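Local coordinates for malonyl-CoA-[acyl-carrier-protein] transacylase (Coxiella burnetii, PDB 3TQE) that probably catalyses transfer of the malonyl group from malonyl-CoA to the holo form of acyl carrier protein, yielding malonyl-ACP and free CoA, at residues F10-Q15 and E99-V104; G21-L26 and L71-A76; F65-L70 and H95-Y100; E119-Y124 and K253-P258. One frame throughout, in Å; residues are numbered along the deposited sequence.

Interaction 1. Residues F10-Q15 and E99-V104; sequences FVFPGQ and EYAALV. With GLY (glycine), chain B.
The ring of Phe-12 lies flat against the backbone of a helix, with Ala-102 CA 4.0 Å from the ring centroid and 23° off its normal, a CH-pi contact over the face. This is strand-on-helix packing in the alpha/beta core of the acyltransferase domain: strand 9-12, an inner strand of the four-stranded parallel sheet, is met by helix 97-105, which follows the predicted nucleophile. Phe-12 carries its ring anti to its carbonyl carbon (chi1 -65°), and this lays the face along the peptide between Ala-101 and Ala-102. Two methyls brace the ortho carbons of the ring, one on each flank: Ala-101 CB stands 3.7 Å from Phe-12 CD1, and Ala-102 CB stands 3.7 Å from Phe-12 CD2. Alanines suit this helix surface because their short side chains let the backbones come close, Phe-12 CA lying 6.5 Å from Ala-102 CA. Asp-74 and Cys-279 also touch the phenylalanine side chain. Glu-99 points from the helix away from the strand, and its carboxylate is hydrogen-bonded to His-234 ND1 and the backbone N of Asn-235. Past the strand end the chain reaches the ligand pocket, where Gln-15 OE1 is 3.4 Å from CA of the bound glycine.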
# COMPACT_ATOMS: atom_id res chain seq x y z
N PHE A 10 -10.17 -1.28 7.64
CA PHE A 10 -9.86 -0.57 6.43
C PHE A 10 -8.49 -0.98 5.94
O PHE A 10 -7.53 -1.03 6.70
CB PHE A 10 -9.83 0.94 6.66
CG PHE A 10 -11.12 1.61 6.40
CD1 PHE A 10 -12.33 0.99 6.62
CD2 PHE A 10 -11.11 2.86 5.90
CE1 PHE A 10 -13.50 1.64 6.34
CE2 PHE A 10 -12.31 3.52 5.64
CZ PHE A 10 -13.48 2.90 5.87
N VAL A 11 -8.41 -1.28 4.66
CA VAL A 11 -7.17 -1.58 4.01
C VAL A 11 -6.91 -0.59 2.90
O VAL A 11 -7.79 -0.27 2.11
CB VAL A 11 -7.07 -3.04 3.51
CG1 VAL A 11 -7.10 -3.98 4.72
CG2 VAL A 11 -8.17 -3.43 2.50
N PHE A 12 -5.70 -0.05 2.89
CA PHE A 12 -5.36 1.06 2.03
C PHE A 12 -4.40 0.62 0.96
O PHE A 12 -3.31 0.15 1.26
CB PHE A 12 -4.70 2.17 2.84
CG PHE A 12 -5.61 2.79 3.85
CD1 PHE A 12 -6.34 3.92 3.55
CD2 PHE A 12 -5.78 2.22 5.08
CE1 PHE A 12 -7.16 4.52 4.48
CE2 PHE A 12 -6.60 2.81 6.00
CZ PHE A 12 -7.27 3.97 5.71
N PRO A 13 -4.79 0.77 -0.30
CA PRO A 13 -3.91 0.36 -1.35
C PRO A 13 -2.75 1.28 -1.62
O PRO A 13 -2.76 2.45 -1.28
CB PRO A 13 -4.82 0.32 -2.55
CG PRO A 13 -5.87 1.12 -2.28
CD PRO A 13 -6.09 1.16 -0.81
N GLY A 14 -1.75 0.70 -2.24
CA GLY A 14 -0.55 1.39 -2.65
C GLY A 14 -0.30 1.25 -4.14
O GLY A 14 -1.22 1.09 -4.92
N GLN A 15 0.98 1.30 -4.51
CA GLN A 15 1.42 1.14 -5.90
C GLN A 15 0.68 0.05 -6.65
O GLN A 15 0.48 -1.05 -6.13
CB GLN A 15 2.92 0.82 -5.92
CG GLN A 15 3.52 0.69 -7.30
CD GLN A 15 4.86 1.35 -7.40
OE1 GLN A 15 5.43 1.75 -6.38
NE2 GLN A 15 5.38 1.49 -8.62
N GLU A 99 0.37 2.31 3.94
CA GLU A 99 0.57 2.45 5.35
C GLU A 99 0.57 3.92 5.77
O GLU A 99 0.10 4.26 6.85
CB GLU A 99 1.87 1.75 5.71
CG GLU A 99 2.19 1.74 7.17
CD GLU A 99 3.09 0.54 7.50
OE1 GLU A 99 2.73 -0.61 7.11
OE2 GLU A 99 4.13 0.76 8.16
N TYR A 100 1.03 4.80 4.88
CA TYR A 100 1.00 6.23 5.17
C TYR A 100 -0.41 6.72 5.18
O TYR A 100 -0.75 7.60 5.97
CB TYR A 100 1.81 7.03 4.17
CG TYR A 100 3.29 6.77 4.32
CD1 TYR A 100 4.06 7.63 5.07
CD2 TYR A 100 3.90 5.64 3.77
CE1 TYR A 100 5.41 7.39 5.25
CE2 TYR A 100 5.26 5.37 3.99
CZ TYR A 100 6.01 6.28 4.69
OH TYR A 100 7.34 6.04 4.90
N ALA A 101 -1.23 6.22 4.26
CA ALA A 101 -2.62 6.61 4.28
C ALA A 101 -3.28 6.17 5.56
O ALA A 101 -4.03 6.93 6.15
CB ALA A 101 -3.36 6.03 3.07
N ALA A 102 -2.98 4.96 6.00
CA ALA A 102 -3.56 4.44 7.25
C ALA A 102 -3.16 5.36 8.40
O ALA A 102 -3.97 5.72 9.25
CB ALA A 102 -3.11 3.04 7.49
N LEU A 103 -1.90 5.77 8.43
CA LEU A 103 -1.45 6.63 9.49
C LEU A 103 -2.04 8.02 9.47
O LEU A 103 -2.31 8.60 10.51
CB LEU A 103 0.07 6.72 9.51
CG LEU A 103 0.77 5.45 9.97
CD1 LEU A 103 2.24 5.54 9.61
CD2 LEU A 103 0.55 5.21 11.48
N VAL A 104 -2.30 8.55 8.29
CA VAL A 104 -3.02 9.80 8.19
C VAL A 104 -4.44 9.65 8.69
O VAL A 104 -4.94 10.44 9.51
CB VAL A 104 -3.01 10.36 6.74
CG1 VAL A 104 -4.00 11.52 6.63
CG2 VAL A 104 -1.63 10.79 6.36
N GLY B . 5.86 -1.70 -3.55
CA GLY B . 5.37 -0.29 -3.71
C GLY B . 6.04 0.68 -2.76
O GLY B . 5.54 1.77 -2.43
OXT GLY B . 7.12 0.37 -2.27

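Interaction 2. Residues G21-L26 and L71-A76; sequences GMLAEL and LTADVA
Apolar packing of a turn against a helix joins residues 21-26 to residues 71-76, on the side of the fold where the chain enters helix 24-29 and lies alongside the long helix 63-83. Ala-73 is the centre of it. Its methyl receives two side chains that arrive from successive residues of the turn: selenomethionine Met-22 brings CE to 3.8 Å from Ala-73 CB, and Leu-23 brings CD2 to 3.9 Å from the same CB. The leucine also reaches past the methyl, with CD2 3.7 Å from Ala-73 O and 4.1 Å from Ala-76 CB. Ala-73 and Ala-76 stand three residues apart and therefore share one face of the helix, where their small side chains leave room for the branched leucine. The backbone behind these side chains is a type II beta turn from Gly-21 to Ala-24, closed by Ala-24 N to Gly-21 O at 3.1 Å. Leu-23 takes its third position with a positive phi (62°), unusual for a leucine, and is at the same time the N-cap of helix 24-29. Met-22 holds CG between its backbone N and carbonyl carbon (chi1 63°), a crowded position from which the otherwise extended chain runs on to the helix. Met-22 also touches Leu-70 and Pro-281, while its carbonyl takes a hydrogen bond from Gln-53 NE2. One turn along helix 63-83, Ile-77 touches both Leu-23 and Leu-26, and Cys-80 touches Leu-26.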
# COMPACT_ATOMS: atom_id res chain seq x y z
N GLY A 21 -7.81 8.96 -14.24
CA GLY A 21 -9.22 9.15 -14.03
C GLY A 21 -9.74 8.58 -12.75
O GLY A 21 -10.91 8.63 -12.49
N MSE A 22 -8.86 8.06 -11.91
CA MSE A 22 -9.35 7.52 -10.68
C MSE A 22 -10.11 8.59 -9.87
O MSE A 22 -9.81 9.79 -9.87
CB MSE A 22 -8.25 6.84 -9.89
CG MSE A 22 -7.20 7.74 -9.49
SE MSE A 22 -5.86 6.80 -8.43
CE MSE A 22 -5.21 8.59 -7.99
N LEU A 23 -11.11 8.10 -9.17
CA LEU A 23 -11.98 8.92 -8.35
C LEU A 23 -12.78 9.98 -9.11
O LEU A 23 -13.37 10.85 -8.49
CB LEU A 23 -11.21 9.56 -7.17
CG LEU A 23 -10.87 8.66 -6.00
CD1 LEU A 23 -9.98 7.54 -6.34
CD2 LEU A 23 -10.29 9.48 -4.88
N ALA A 24 -12.85 9.90 -10.44
CA ALA A 24 -13.58 10.93 -11.16
C ALA A 24 -15.05 11.02 -10.72
O ALA A 24 -15.59 12.11 -10.49
CB ALA A 24 -13.48 10.70 -12.66
N GLU A 25 -15.68 9.88 -10.57
CA GLU A 25 -17.08 9.87 -10.15
C GLU A 25 -17.25 10.41 -8.75
O GLU A 25 -18.06 11.29 -8.51
CB GLU A 25 -17.65 8.48 -10.26
CG GLU A 25 -19.09 8.42 -9.87
CD GLU A 25 -19.74 7.09 -10.16
OE1 GLU A 25 -19.07 6.17 -10.70
OE2 GLU A 25 -20.96 6.98 -9.90
N LEU A 26 -16.45 9.90 -7.82
CA LEU A 26 -16.55 10.37 -6.46
C LEU A 26 -16.24 11.85 -6.39
O LEU A 26 -16.82 12.58 -5.60
CB LEU A 26 -15.60 9.58 -5.58
CG LEU A 26 -15.85 9.69 -4.11
CD1 LEU A 26 -17.20 9.08 -3.70
CD2 LEU A 26 -14.71 8.97 -3.39
N LEU A 71 -1.76 8.33 -2.03
CA LEU A 71 -2.03 8.74 -0.66
C LEU A 71 -3.25 9.65 -0.64
O LEU A 71 -4.15 9.52 0.20
CB LEU A 71 -0.83 9.46 -0.06
CG LEU A 71 -1.07 10.12 1.28
CD1 LEU A 71 -1.32 9.04 2.31
CD2 LEU A 71 0.08 11.04 1.65
N THR A 72 -3.30 10.58 -1.57
CA THR A 72 -4.38 11.56 -1.64
C THR A 72 -5.70 10.87 -1.97
O THR A 72 -6.71 11.17 -1.35
CB THR A 72 -4.02 12.66 -2.64
OG1 THR A 72 -2.81 13.28 -2.22
CG2 THR A 72 -5.12 13.72 -2.71
N ALA A 73 -5.67 9.95 -2.91
CA ALA A 73 -6.88 9.21 -3.28
C ALA A 73 -7.41 8.41 -2.10
O ALA A 73 -8.60 8.42 -1.80
CB ALA A 73 -6.61 8.30 -4.45
N ASP A 74 -6.50 7.74 -1.39
CA ASP A 74 -6.91 6.91 -0.28
C ASP A 74 -7.51 7.79 0.82
O ASP A 74 -8.53 7.45 1.41
CB ASP A 74 -5.71 6.19 0.30
CG ASP A 74 -5.17 5.04 -0.56
OD1 ASP A 74 -5.66 4.75 -1.67
OD2 ASP A 74 -4.19 4.40 -0.07
N VAL A 75 -6.86 8.91 1.14
CA VAL A 75 -7.36 9.79 2.17
C VAL A 75 -8.68 10.43 1.75
O VAL A 75 -9.58 10.59 2.54
CB VAL A 75 -6.32 10.84 2.50
CG1 VAL A 75 -6.91 11.94 3.34
CG2 VAL A 75 -5.14 10.17 3.19
N ALA A 76 -8.79 10.80 0.48
CA ALA A 76 -10.06 11.35 -0.02
C ALA A 76 -11.20 10.39 0.22
O ALA A 76 -12.30 10.80 0.62
CB ALA A 76 -9.94 11.71 -1.49

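Interaction 3. Residues F65-L70 and H95-Y100; sequences FTQPAL and HSLGEY. With GLY (glycine), chain B.
The glycine-binding pocket is walled in part by Leu-97, whose isobutyl group packs onto Gln-67 and Leu-70 of helix 63-83. With CG anti to the backbone N (chi1 175°), the leucine reaches outward and sets CD2 against the helix backbone, only 3.3 Å from Gln-67 CA, a tight fit. The same methyl lies 3.7 Å from Gln-67 CB and 3.8 Å from Leu-70 CB, the two leucine side chains crossing at about a right angle. The other branch, CD1, lies 3.7 Å from Gln-67 OE1. That amide oxygen is hydrogen-bonded to Arg-121 NH1, so the glutamine offers its aliphatic part to the leucine and its head to the ligand-binding arginine.

Leu-97 follows Ser-96, and the sequence around them has the GxSxG pattern of a nucleophile elbow, in keeping with the serine's predicted catalytic role. Ser-96 has phi 58° and psi -104°, the strained backbone expected at such a strand-to-helix turn; at Gly-98 there is no room for a CB, which would run into His-95 N. Ser-96 OG is hydrogen-bonded to His-205 NE2, the other predicted catalytic residue, and to Arg-121 NH2. In relatives the amide after the nucleophile helps form the oxyanion hole; here Leu-97 N is 3.9 Å from the glycine O, too long for a hydrogen bond. Just after Gln-67, helix 63-83 is kinked at Pro-68, whose N has no hydrogen to give.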
# COMPACT_ATOMS: atom_id res chain seq x y z
N PHE A 65 5.19 10.73 -8.47
CA PHE A 65 3.80 11.14 -8.63
C PHE A 65 2.82 10.10 -8.08
O PHE A 65 1.82 10.47 -7.47
CB PHE A 65 3.48 11.42 -10.09
CG PHE A 65 4.30 12.52 -10.67
CD1 PHE A 65 4.08 13.82 -10.29
CD2 PHE A 65 5.33 12.26 -11.53
CE1 PHE A 65 4.86 14.84 -10.81
CE2 PHE A 65 6.12 13.28 -12.06
CZ PHE A 65 5.86 14.56 -11.69
N THR A 66 3.09 8.83 -8.32
CA THR A 66 2.18 7.77 -7.90
C THR A 66 1.96 7.83 -6.41
O THR A 66 0.84 7.68 -5.94
CB THR A 66 2.75 6.41 -8.20
OG1 THR A 66 3.18 6.35 -9.55
CG2 THR A 66 1.77 5.30 -7.90
N GLN A 67 3.03 8.04 -5.67
CA GLN A 67 2.89 7.98 -4.24
C GLN A 67 1.97 9.05 -3.65
O GLN A 67 1.03 8.74 -2.94
CB GLN A 67 4.23 7.87 -3.53
CG GLN A 67 4.91 6.56 -3.91
CD GLN A 67 6.05 6.14 -3.03
OE1 GLN A 67 6.05 6.40 -1.83
NE2 GLN A 67 7.00 5.41 -3.61
N PRO A 68 2.21 10.33 -3.94
CA PRO A 68 1.28 11.32 -3.43
C PRO A 68 -0.12 11.19 -4.03
O PRO A 68 -1.10 11.48 -3.36
CB PRO A 68 1.92 12.66 -3.78
CG PRO A 68 2.95 12.35 -4.78
CD PRO A 68 3.39 10.94 -4.56
N ALA A 69 -0.23 10.73 -5.27
CA ALA A 69 -1.53 10.55 -5.91
C ALA A 69 -2.34 9.54 -5.13
O ALA A 69 -3.51 9.75 -4.84
CB ALA A 69 -1.36 10.10 -7.34
N LEU A 70 -1.72 8.41 -4.82
CA LEU A 70 -2.45 7.34 -4.14
C LEU A 70 -2.72 7.68 -2.69
O LEU A 70 -3.78 7.38 -2.15
CB LEU A 70 -1.71 6.05 -4.25
CG LEU A 70 -1.91 5.37 -5.59
CD1 LEU A 70 -0.96 4.18 -5.64
CD2 LEU A 70 -3.37 4.96 -5.81
N HIS A 95 -0.98 -1.22 2.31
CA HIS A 95 0.04 -1.98 1.63
C HIS A 95 1.09 -1.01 1.13
O HIS A 95 0.85 -0.23 0.22
CB HIS A 95 -0.62 -2.81 0.55
CG HIS A 95 0.26 -3.85 -0.06
ND1 HIS A 95 1.38 -3.54 -0.80
CD2 HIS A 95 0.15 -5.19 -0.06
CE1 HIS A 95 1.94 -4.67 -1.22
NE2 HIS A 95 1.21 -5.69 -0.79
N SER A 96 2.27 -1.05 1.77
CA SER A 96 3.43 -0.18 1.45
C SER A 96 3.12 1.32 1.56
O SER A 96 3.00 1.85 2.64
CB SER A 96 4.08 -0.61 0.13
OG SER A 96 5.32 0.08 -0.06
N LEU A 97 2.95 2.01 0.45
CA LEU A 97 2.52 3.37 0.49
C LEU A 97 1.23 3.50 1.28
O LEU A 97 1.01 4.50 1.98
CB LEU A 97 2.32 3.87 -0.92
CG LEU A 97 1.75 5.24 -1.13
CD1 LEU A 97 2.60 6.32 -0.41
CD2 LEU A 97 1.64 5.36 -2.61
N GLY A 98 0.36 2.50 1.21
CA GLY A 98 -0.89 2.56 1.90
C GLY A 98 -0.76 2.72 3.39
O GLY A 98 -1.66 3.19 4.05
N GLU A 99 0.37 2.31 3.94
CA GLU A 99 0.57 2.45 5.35
C GLU A 99 0.57 3.92 5.77
O GLU A 99 0.10 4.26 6.85
CB GLU A 99 1.87 1.75 5.71
CG GLU A 99 2.19 1.74 7.17
CD GLU A 99 3.09 0.54 7.50
OE1 GLU A 99 2.73 -0.61 7.11
OE2 GLU A 99 4.13 0.76 8.16
N TYR A 100 1.03 4.80 4.88
CA TYR A 100 1.00 6.23 5.17
C TYR A 100 -0.41 6.72 5.18
O TYR A 100 -0.75 7.60 5.97
CB TYR A 100 1.81 7.03 4.17
CG TYR A 100 3.29 6.77 4.32
CD1 TYR A 100 4.06 7.63 5.07
CD2 TYR A 100 3.90 5.64 3.77
CE1 TYR A 100 5.41 7.39 5.25
CE2 TYR A 100 5.26 5.37 3.99
CZ TYR A 100 6.01 6.28 4.69
OH TYR A 100 7.34 6.04 4.90
N GLY B . 5.86 -1.70 -3.55
CA GLY B . 5.37 -0.29 -3.71
C GLY B . 6.04 0.68 -2.76
O GLY B . 5.54 1.77 -2.43
OXT GLY B . 7.12 0.37 -2.27

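Interaction 4. Residues E119-Y124 and K253-P258; sequences EKRGQY and KQLVRP. With GLY (glycine), chain B.
In the active-site pocket that holds the glycine carboxylate, Arg-121 of helix 111-128 meets Gln-254 and Leu-255 of residues 253-258. The arginine is fully extended from CG to NE, its CG anti to the backbone N, and so carries its guanidinium across the gap between the two segments. There NH1 of Arg-121 gives a nearly straight bond to O of the bound glycine (3.0 Å, 167°), in the guanidinium plane. NH2 of Arg-121 reaches Gln-254 OE1 at 2.8 Å by a more bent bond (136°), the oxygen tilted from the guanidinium plane and the nitrogen standing above the carbonyl plane. A water ties the pair a second time, accepting from Arg-121 NE at 3.0 Å and donating to Gln-254 OE1 at 2.6 Å. Leu-255 lays a methyl alongside, CD2 3.7 Å from Arg-121 NE and oblique to the guanidinium.

Gln-67 and Ser-96 hold the same group. Glutamine suits position 254 because its neutral amide can accept from the arginine through OE1 while NE2 binds Ser-96 O; its backbone O also bonds to His-205 ND1, probably helping to orient that predicted catalytic histidine. An arginine held this way beside the nucleophile is characteristic of malonyltransferases, where it pairs with the free carboxylate of the malonyl group; the glycine carboxylate may occupy part of that site.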
# COMPACT_ATOMS: atom_id res chain seq x y z
N GLU A 119 6.01 12.05 -1.37
CA GLU A 119 6.68 12.50 -2.55
C GLU A 119 8.17 12.25 -2.42
O GLU A 119 8.79 11.74 -3.35
CB GLU A 119 6.41 13.96 -2.80
CG GLU A 119 7.14 14.44 -4.04
CD GLU A 119 6.95 15.89 -4.33
OE1 GLU A 119 7.14 16.70 -3.40
OE2 GLU A 119 6.64 16.20 -5.51
N LYS A 120 8.73 12.58 -1.26
CA LYS A 120 10.14 12.32 -1.03
C LYS A 120 10.44 10.84 -1.05
O LYS A 120 11.43 10.39 -1.62
CB LYS A 120 10.61 12.93 0.27
CG LYS A 120 10.80 14.44 0.22
CD LYS A 120 10.93 14.98 1.62
CE LYS A 120 11.12 16.48 1.64
NZ LYS A 120 11.14 16.99 3.05
N ARG A 121 9.57 10.06 -0.43
CA ARG A 121 9.74 8.62 -0.43
C ARG A 121 9.85 8.11 -1.86
O ARG A 121 10.73 7.31 -2.18
CB ARG A 121 8.60 7.95 0.31
CG ARG A 121 8.67 6.44 0.39
CD ARG A 121 7.48 5.97 1.17
NE ARG A 121 7.45 4.54 1.44
CZ ARG A 121 6.90 3.62 0.66
NH1 ARG A 121 6.35 3.94 -0.50
NH2 ARG A 121 6.92 2.34 1.04
N GLY A 122 8.95 8.56 -2.73
CA GLY A 122 9.00 8.15 -4.12
C GLY A 122 10.27 8.61 -4.78
O GLY A 122 10.92 7.84 -5.51
N GLN A 123 10.62 9.86 -4.57
CA GLN A 123 11.84 10.40 -5.18
C GLN A 123 13.05 9.61 -4.74
O GLN A 123 13.87 9.21 -5.58
CB GLN A 123 11.99 11.89 -4.86
CG GLN A 123 10.93 12.71 -5.58
CD GLN A 123 10.89 14.16 -5.20
OE1 GLN A 123 11.35 14.53 -4.14
NE2 GLN A 123 10.29 14.99 -6.07
N TYR A 124 13.17 9.36 -3.45
CA TYR A 124 14.36 8.69 -2.97
C TYR A 124 14.41 7.25 -3.48
O TYR A 124 15.47 6.73 -3.81
CB TYR A 124 14.42 8.69 -1.46
CG TYR A 124 14.43 10.02 -0.80
CD1 TYR A 124 14.84 11.15 -1.45
CD2 TYR A 124 14.04 10.15 0.50
CE1 TYR A 124 14.84 12.39 -0.81
CE2 TYR A 124 14.07 11.36 1.14
CZ TYR A 124 14.48 12.48 0.48
OH TYR A 124 14.48 13.69 1.14
N LYS A 253 12.14 0.92 8.16
CA LYS A 253 12.44 -0.50 7.92
C LYS A 253 11.58 -1.08 6.81
O LYS A 253 12.00 -1.98 6.12
CB LYS A 253 12.29 -1.29 9.22
CG LYS A 253 12.89 -2.70 9.18
CD LYS A 253 12.76 -3.40 10.55
CE LYS A 253 13.39 -4.78 10.54
NZ LYS A 253 13.34 -5.44 11.89
N GLN A 254 10.37 -0.56 6.66
CA GLN A 254 9.47 -1.02 5.63
C GLN A 254 10.12 -1.01 4.27
O GLN A 254 9.82 -1.85 3.46
CB GLN A 254 8.22 -0.12 5.62
CG GLN A 254 7.11 -0.60 4.75
CD GLN A 254 6.23 0.55 4.27
OE1 GLN A 254 6.70 1.56 3.77
NE2 GLN A 254 4.94 0.37 4.39
N LEU A 255 10.98 -0.03 4.03
CA LEU A 255 11.57 0.18 2.72
C LEU A 255 12.47 -0.96 2.33
O LEU A 255 12.64 -1.22 1.15
CB LEU A 255 12.38 1.47 2.70
CG LEU A 255 11.55 2.73 2.87
CD1 LEU A 255 12.46 3.90 3.27
CD2 LEU A 255 10.75 2.99 1.62
N VAL A 256 13.07 -1.61 3.31
CA VAL A 256 14.10 -2.61 3.04
C VAL A 256 13.71 -4.03 3.42
O VAL A 256 14.53 -4.94 3.27
CB VAL A 256 15.43 -2.22 3.71
CG1 VAL A 256 15.98 -0.97 3.09
CG2 VAL A 256 15.26 -2.06 5.23
N ARG A 257 12.48 -4.21 3.88
CA ARG A 257 12.01 -5.50 4.32
C ARG A 257 10.70 -5.82 3.65
O ARG A 257 10.00 -4.93 3.19
CB ARG A 257 11.86 -5.49 5.84
CG ARG A 257 13.18 -5.47 6.55
CD ARG A 257 14.00 -6.70 6.22
NE ARG A 257 13.80 -7.76 7.21
CZ ARG A 257 14.72 -8.12 8.10
NH1 ARG A 257 15.91 -7.53 8.13
NH2 ARG A 257 14.45 -9.09 8.97
N PRO A 258 10.33 -7.10 3.63
CA PRO A 258 9.12 -7.46 2.92
C PRO A 258 7.86 -6.94 3.56
O PRO A 258 7.78 -6.81 4.77
CB PRO A 258 9.11 -8.98 2.93
CG PRO A 258 10.11 -9.35 3.82
CD PRO A 258 11.08 -8.28 4.05
N GLY B . 5.86 -1.70 -3.55
CA GLY B . 5.37 -0.29 -3.71
C GLY B . 6.04 0.68 -2.76
O GLY B . 5.54 1.77 -2.43
OXT GLY B . 7.12 0.37 -2.27
O HOH W 1 8.13 3.67 4.19

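Helix 97-105 joins interactions 1 and 3, which share Glu-99 and Tyr-100 and have their centres 7 Å apart. Strand 9-12 is also joined to the elbow, Phe-12 O to His-95 N being 2.9 Å. Interactions 3 and 4, centred 10 Å apart, converge on Arg-121: its NH1 is 2.8 Å from Gln-67 OE1 and its NH2 3.0 Å from Ser-96 OG. Gln-67 of helix 63-83, the predicted nucleophile Ser-96 and Arg-121 gather beside the bound glycine, which interaction 1 also reaches through Gln-15. Interaction 2 is remote from the pocket, its centre 22 Å from that of interaction 4, and connects through helix 63-83, whose Asp-74 and Leu-71 touch interaction 1.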